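Carboxylesterase (Est-2) (Archaeoglobus fulgidus, PDB 5FRD) probably hydrolyses carboxylic esters as a thermophilic alpha/beta-hydrolase esterase, and binds a coenzyme A molecule near its active site. Local coordinates at residues A[14-28]-A[40-54]. Sequence-based numbering, arbitrary orientation. Where two conformers were deposited one is given.
Sequences VSLLKGRERKVFYIH and QLTAIGGYAIDLPNH
Tyr26 donates its hydroxyl to the carbonyl of Gly45, OH to O 2.9 Å; tyrosine suits the place because its long side chain, ending in a hydroxyl, reaches from strand 24-27 to the turn after helix 38-43. Two arginines, in the conformers described, grip the same turn: Ile44 O lies in the guanidinium plane of Arg22 and takes NH1 on a lone pair, 3.1 Å, while Arg20 NH2 hydrogen-bonds to Ala43 O. Arg22 NH2 also forms a salt bridge with Glu243, and NE donates to the carbonyl of Ala252. Past the C-terminal ends of strands 24-27 and 47-49, chi1 of 65° swings the His28 ring toward Leu51; its NE2, an acceptor in the ring plane, receives Leu51 N at 3.0 Å, and CE1 comes over a face of the His54 ring.

Strand 47-49 is bonded on both edges, parallel to 24-27 and antiparallel to 14-18, where Ala48 N and Leu17 O are 2.8 Å apart. Gly45 beside Arg20 O and Gly46 beside Val24 O (phi 97° and 101°) have no side chain, which lets the backbone turn and lie close.

Lys18 suits Tyr47: its aliphatic CB lies over the ring, 3.9 Å from the centroid, and in this conformer NZ hydrogen-bonds to OH. On the same side of the sheet, Ile49 CB packs on Phe25 CZ at 3.9 Å and CG1 on Val14 CG1. On the other, Leu41 CD2 touches Tyr26 CE1 and CD1 touches Leu17 CB.

Strand 24-27, helix 38-43 and strand 47-49 form a beta-alpha-beta unit of the alpha/beta-hydrolase sheet. Helix 65-79 covers the Tyr47 and Ile49 face, helix 235-249 packs against Gln40 and Ile44, and strand 3-9 continues the sheet beyond 14-18.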
loop_
_atom_site.group_PDB
_atom_site.type_symbol
_atom_site.label_atom_id
_atom_site.label_comp_id
_atom_site.label_asym_id
_atom_site.label_seq_id
_atom_site.Cartn_x
_atom_site.Cartn_y
_atom_site.Cartn_z
ATOM N N VAL A 14 5.382 -14.664 9.052
ATOM C CA VAL A 14 4.855 -13.344 8.664
ATOM C C VAL A 14 4.456 -12.620 9.937
ATOM O O VAL A 14 3.655 -13.106 10.718
ATOM C CB VAL A 14 3.675 -13.460 7.698
ATOM C CG1 VAL A 14 3.064 -12.087 7.399
ATOM C CG2 VAL A 14 4.121 -14.112 6.381
ATOM N N SER A 15 4.994 -11.402 10.115
ATOM C CA SER A 15 4.596 -10.535 11.207
ATOM C C SER A 15 3.558 -9.532 10.737
ATOM O O SER A 15 3.582 -9.125 9.570
ATOM C CB SER A 15 5.799 -9.802 11.753
ATOM O OG SER A 15 5.468 -9.180 13.001
ATOM N N LEU A 16 2.672 -9.183 11.636
ATOM C CA LEU A 16 1.694 -8.109 11.407
ATOM C C LEU A 16 1.625 -7.220 12.623
ATOM O O LEU A 16 1.844 -7.659 13.741
ATOM C CB LEU A 16 0.305 -8.640 11.063
ATOM C CG LEU A 16 0.225 -9.616 9.875
ATOM C CD1 LEU A 16 0.280 -11.082 10.332
ATOM C CD2 LEU A 16 -1.029 -9.410 9.066
ATOM N N LEU A 17 1.227 -5.968 12.402
ATOM C CA LEU A 17 0.821 -5.084 13.484
ATOM C C LEU A 17 -0.681 -5.053 13.505
ATOM O O LEU A 17 -1.336 -5.041 12.456
ATOM C CB LEU A 17 1.365 -3.674 13.299
ATOM C CG LEU A 17 2.857 -3.520 13.418
ATOM C CD1 LEU A 17 3.230 -2.068 13.146
ATOM C CD2 LEU A 17 3.377 -3.966 14.774
ATOM N N LYS A 18 -1.275 -4.988 14.687
ATOM C CA LYS A 18 -2.721 -4.899 14.802
ATOM C C LYS A 18 -3.143 -3.884 15.840
ATOM O O LYS A 18 -2.507 -3.711 16.866
ATOM C CB LYS A 18 -3.388 -6.210 15.143
ATOM C CG LYS A 18 -2.947 -6.785 16.459
ATOM C CD LYS A 18 -3.641 -8.110 16.756
ATOM C CE LYS A 18 -5.029 -7.916 17.335
ATOM N NZ LYS A 18 -5.687 -9.241 17.558
ATOM N N GLY A 19 -4.197 -3.177 15.497
ATOM C CA GLY A 19 -4.906 -2.302 16.410
ATOM C C GLY A 19 -6.183 -2.926 16.866
ATOM O O GLY A 19 -6.280 -4.161 16.946
ATOM N N ARG A 20 -7.198 -2.116 17.142
ATOM C CA ARG A 20 -8.474 -2.671 17.591
ATOM C C ARG A 20 -9.064 -3.543 16.496
ATOM O O ARG A 20 -8.786 -3.348 15.290
ATOM C CB ARG A 20 -9.466 -1.585 18.053
ATOM C CG ARG A 20 -10.002 -0.633 16.997
ATOM C CD ARG A 20 -10.855 0.469 17.635
ATOM N NE ARG A 20 -11.048 1.619 16.753
ATOM C CZ ARG A 20 -12.065 1.727 15.908
ATOM N NH1 ARG A 20 -12.942 0.743 15.838
ATOM N NH2 ARG A 20 -12.196 2.793 15.134
ATOM N N GLU A 21 -9.849 -4.541 16.893
ATOM C CA GLU A 21 -10.412 -5.464 15.923
ATOM C C GLU A 21 -11.269 -4.683 14.911
ATOM O O GLU A 21 -12.111 -3.883 15.263
ATOM C CB GLU A 21 -11.103 -6.665 16.597
ATOM C CG GLU A 21 -11.535 -7.765 15.611
ATOM C CD GLU A 21 -10.375 -8.527 14.973
ATOM O OE1 GLU A 21 -9.288 -8.559 15.579
ATOM O OE2 GLU A 21 -10.548 -9.083 13.859
ATOM N N ARG A 22 -10.965 -4.908 13.628
ATOM C CA ARG A 22 -11.680 -4.277 12.524
ATOM C C ARG A 22 -11.300 -5.042 11.256
ATOM O O ARG A 22 -10.155 -5.483 11.111
ATOM C CB ARG A 22 -11.271 -2.801 12.398
ATOM C CG ARG A 22 -12.209 -1.819 11.748
ATOM C CD ARG A 22 -13.084 -1.098 12.761
ATOM N NE ARG A 22 -14.145 -0.315 12.119
ATOM C CZ ARG A 22 -14.088 0.991 11.848
ATOM N NH1 ARG A 22 -12.993 1.712 12.069
ATOM N NH2 ARG A 22 -15.146 1.573 11.282
ATOM N N LYS A 23 -12.243 -5.157 10.318
ATOM C CA LYS A 23 -12.009 -5.906 9.086
ATOM C C LYS A 23 -11.364 -5.004 8.030
ATOM O O LYS A 23 -11.949 -4.690 6.999
ATOM C CB LYS A 23 -13.316 -6.516 8.570
ATOM C CG LYS A 23 -14.026 -7.396 9.601
ATOM C CD LYS A 23 -13.206 -8.605 9.963
ATOM C CE LYS A 23 -13.966 -9.564 10.848
ATOM N NZ LYS A 23 -13.199 -10.803 11.116
ATOM N N VAL A 24 -10.118 -4.606 8.344
ATOM C CA VAL A 24 -9.296 -3.721 7.518
ATOM C C VAL A 24 -7.899 -4.330 7.498
ATOM O O VAL A 24 -7.383 -4.715 8.553
ATOM C CB VAL A 24 -9.252 -2.269 8.052
ATOM C CG1 VAL A 24 -8.502 -1.363 7.071
ATOM C CG2 VAL A 24 -10.643 -1.727 8.256
ATOM N N PHE A 25 -7.328 -4.437 6.300
ATOM C CA PHE A 25 -6.049 -5.077 6.076
ATOM C C PHE A 25 -5.168 -4.176 5.214
ATOM O O PHE A 25 -5.533 -3.878 4.061
ATOM C CB PHE A 25 -6.265 -6.448 5.398
ATOM C CG PHE A 25 -5.034 -7.315 5.377
ATOM C CD1 PHE A 25 -4.738 -8.169 6.437
ATOM C CD2 PHE A 25 -4.180 -7.282 4.303
ATOM C CE1 PHE A 25 -3.602 -8.954 6.398
ATOM C CE2 PHE A 25 -3.050 -8.089 4.281
ATOM C CZ PHE A 25 -2.792 -8.912 5.335
ATOM N N TYR A 26 -4.022 -3.738 5.764
ATOM C CA TYR A 26 -3.186 -2.749 5.111
ATOM C C TYR A 26 -1.933 -3.370 4.541
ATOM O O TYR A 26 -1.285 -4.175 5.221
ATOM C CB TYR A 26 -2.736 -1.664 6.104
ATOM C CG TYR A 26 -3.806 -0.987 6.916
ATOM C CD1 TYR A 26 -4.239 -1.531 8.099
ATOM C CD2 TYR A 26 -4.356 0.236 6.537
ATOM C CE1 TYR A 26 -5.177 -0.907 8.896
ATOM C CE2 TYR A 26 -5.333 0.842 7.309
ATOM C CZ TYR A 26 -5.747 0.274 8.478
ATOM O OH TYR A 26 -6.710 0.906 9.259
ATOM N N ILE A 27 -1.540 -2.917 3.352
ATOM C CA ILE A 27 -0.369 -3.419 2.641
ATOM C C ILE A 27 0.534 -2.225 2.253
ATOM O O ILE A 27 0.142 -1.356 1.462
ATOM C CB ILE A 27 -0.724 -4.213 1.362
ATOM C CG1 ILE A 27 -1.838 -5.220 1.666
ATOM C CG2 ILE A 27 0.527 -4.909 0.863
ATOM C CD1 ILE A 27 -2.299 -6.005 0.466
ATOM N N HIS A 28 1.725 -2.221 2.837
ATOM C CA HIS A 28 2.730 -1.168 2.683
ATOM C C HIS A 28 3.399 -1.130 1.322
ATOM O O HIS A 28 3.239 -2.025 0.489
ATOM C CB HIS A 28 3.803 -1.298 3.766
ATOM C CG HIS A 28 4.610 -2.546 3.673
ATOM N ND1 HIS A 28 5.635 -2.713 2.769
ATOM C CD2 HIS A 28 4.530 -3.706 4.371
ATOM C CE1 HIS A 28 6.162 -3.918 2.927
ATOM N NE2 HIS A 28 5.482 -4.555 3.862
ATOM N N GLN A 40 -3.087 4.820 11.205
ATOM C CA GLN A 40 -4.353 4.202 10.882
ATOM C C GLN A 40 -4.688 3.066 11.854
ATOM O O GLN A 40 -5.825 2.923 12.302
ATOM C CB GLN A 40 -4.348 3.656 9.446
ATOM C CG GLN A 40 -4.360 4.737 8.374
ATOM C CD GLN A 40 -3.100 5.582 8.346
ATOM O OE1 GLN A 40 -2.000 5.063 8.241
ATOM N NE2 GLN A 40 -3.258 6.958 8.421
ATOM N N LEU A 41 -3.673 2.293 12.217
ATOM C CA LEU A 41 -3.884 1.161 13.106
ATOM C C LEU A 41 -4.411 1.616 14.453
ATOM O O LEU A 41 -5.299 0.972 15.003
ATOM C CB LEU A 41 -2.613 0.349 13.279
ATOM C CG LEU A 41 -2.206 -0.434 12.039
ATOM C CD1 LEU A 41 -0.748 -0.809 12.141
ATOM C CD2 LEU A 41 -3.091 -1.669 11.881
ATOM N N THR A 42 -3.887 2.726 14.956
ATOM C CA THR A 42 -4.272 3.241 16.280
ATOM C C THR A 42 -5.645 3.888 16.285
ATOM O O THR A 42 -6.323 3.863 17.318
ATOM C CB THR A 42 -3.216 4.209 16.850
ATOM O OG1 THR A 42 -3.043 5.299 15.934
ATOM C CG2 THR A 42 -1.915 3.524 17.134
ATOM N N ALA A 43 -6.076 4.442 15.164
ATOM C CA ALA A 43 -7.346 5.159 15.098
ATOM C C ALA A 43 -8.478 4.358 14.518
ATOM O O ALA A 43 -9.580 4.396 15.030
ATOM C CB ALA A 43 -7.172 6.463 14.313
ATOM N N ILE A 44 -8.212 3.642 13.438
ATOM C CA ILE A 44 -9.212 2.890 12.697
ATOM C C ILE A 44 -9.203 1.431 13.107
ATOM O O ILE A 44 -10.271 0.833 13.228
ATOM C CB ILE A 44 -8.945 3.018 11.200
ATOM C CG1 ILE A 44 -9.251 4.485 10.829
ATOM C CG2 ILE A 44 -9.774 2.043 10.384
ATOM C CD1 ILE A 44 -8.855 4.859 9.444
ATOM N N GLY A 45 -8.016 0.884 13.354
ATOM C CA GLY A 45 -7.892 -0.528 13.695
ATOM C C GLY A 45 -7.534 -1.374 12.508
ATOM O O GLY A 45 -7.235 -0.865 11.435
ATOM N N GLY A 46 -7.583 -2.682 12.722
ATOM C CA GLY A 46 -7.264 -3.652 11.690
ATOM C C GLY A 46 -5.873 -4.241 11.835
ATOM O O GLY A 46 -5.229 -4.131 12.878
ATOM N N TYR A 47 -5.393 -4.840 10.753
ATOM C CA TYR A 47 -4.096 -5.500 10.677
ATOM C C TYR A 47 -3.277 -4.985 9.515
ATOM O O TYR A 47 -3.813 -4.848 8.407
ATOM C CB TYR A 47 -4.288 -7.008 10.434
ATOM C CG TYR A 47 -4.710 -7.848 11.596
ATOM C CD1 TYR A 47 -6.030 -7.872 11.983
ATOM C CD2 TYR A 47 -3.800 -8.620 12.290
ATOM C CE1 TYR A 47 -6.450 -8.703 13.062
ATOM C CE2 TYR A 47 -4.206 -9.452 13.339
ATOM C CZ TYR A 47 -5.506 -9.455 13.704
ATOM O OH TYR A 47 -5.933 -10.295 14.740
ATOM N N ALA A 48 -1.990 -4.750 9.744
ATOM C CA ALA A 48 -1.051 -4.358 8.697
ATOM C C ALA A 48 0.039 -5.397 8.570
ATOM O O ALA A 48 0.704 -5.718 9.552
ATOM C CB ALA A 48 -0.432 -2.992 8.988
ATOM N N ILE A 49 0.207 -5.926 7.369
ATOM C CA ILE A 49 1.223 -6.943 7.141
ATOM C C ILE A 49 2.629 -6.372 7.040
ATOM O O ILE A 49 2.823 -5.294 6.483
ATOM C CB ILE A 49 0.862 -7.747 5.890
ATOM C CG1 ILE A 49 1.715 -9.014 5.766
ATOM C CG2 ILE A 49 0.947 -6.908 4.626
ATOM C CD1 ILE A 49 1.277 -9.956 4.638
ATOM N N ASP A 50 3.636 -7.090 7.539
ATOM C CA ASP A 50 5.015 -6.918 7.061
ATOM C C ASP A 50 5.199 -7.912 5.914
ATOM O O ASP A 50 5.194 -9.124 6.169
ATOM C CB ASP A 50 6.055 -7.272 8.149
ATOM C CG ASP A 50 6.261 -6.226 9.208
ATOM O OD1 ASP A 50 6.084 -5.020 8.951
ATOM O OD2 ASP A 50 6.767 -6.621 10.315
ATOM N N LEU A 51 5.244 -7.483 4.665
ATOM C CA LEU A 51 5.485 -8.451 3.601
ATOM C C LEU A 51 6.792 -9.178 3.861
ATOM O O LEU A 51 7.727 -8.606 4.432
ATOM C CB LEU A 51 5.532 -7.763 2.229
ATOM C CG LEU A 51 4.223 -7.206 1.685
ATOM C CD1 LEU A 51 4.473 -6.350 0.462
ATOM C CD2 LEU A 51 3.197 -8.287 1.400
ATOM N N PRO A 52 6.874 -10.451 3.450
ATOM C CA PRO A 52 8.188 -11.103 3.534
ATOM C C PRO A 52 9.268 -10.208 2.933
ATOM O O PRO A 52 8.997 -9.416 2.014
ATOM C CB PRO A 52 7.988 -12.379 2.722
ATOM C CG PRO A 52 6.535 -12.679 2.890
ATOM C CD PRO A 52 5.853 -11.327 2.871
ATOM N N ASN A 53 10.459 -10.285 3.510
ATOM C CA ASN A 53 11.594 -9.402 3.202
ATOM C C ASN A 53 11.552 -8.028 3.830
ATOM O O ASN A 53 12.457 -7.227 3.598
ATOM C CB ASN A 53 11.857 -9.282 1.695
ATOM C CG ASN A 53 11.968 -10.640 1.032
ATOM O OD1 ASN A 53 12.757 -11.460 1.474
ATOM N ND2 ASN A 53 11.139 -10.908 0.054
ATOM N N HIS A 54 10.513 -7.766 4.628
ATOM C CA HIS A 54 10.286 -6.474 5.256
ATOM C C HIS A 54 9.959 -6.661 6.724
ATOM O O HIS A 54 9.402 -7.678 7.146
ATOM C CB HIS A 54 9.141 -5.736 4.567
ATOM C CG HIS A 54 9.322 -5.574 3.084
ATOM N ND1 HIS A 54 9.123 -6.601 2.194
ATOM C CD2 HIS A 54 9.677 -4.506 2.348
ATOM C CE1 HIS A 54 9.361 -6.168 0.968
ATOM N NE2 HIS A 54 9.679 -4.896 1.029
HETATM O O HOH W 1 -6.934 0.743 17.156
HETATM O O HOH W 2 -8.444 -11.209 14.348
HETATM O O HOH W 3 1.353 -3.203 5.623
#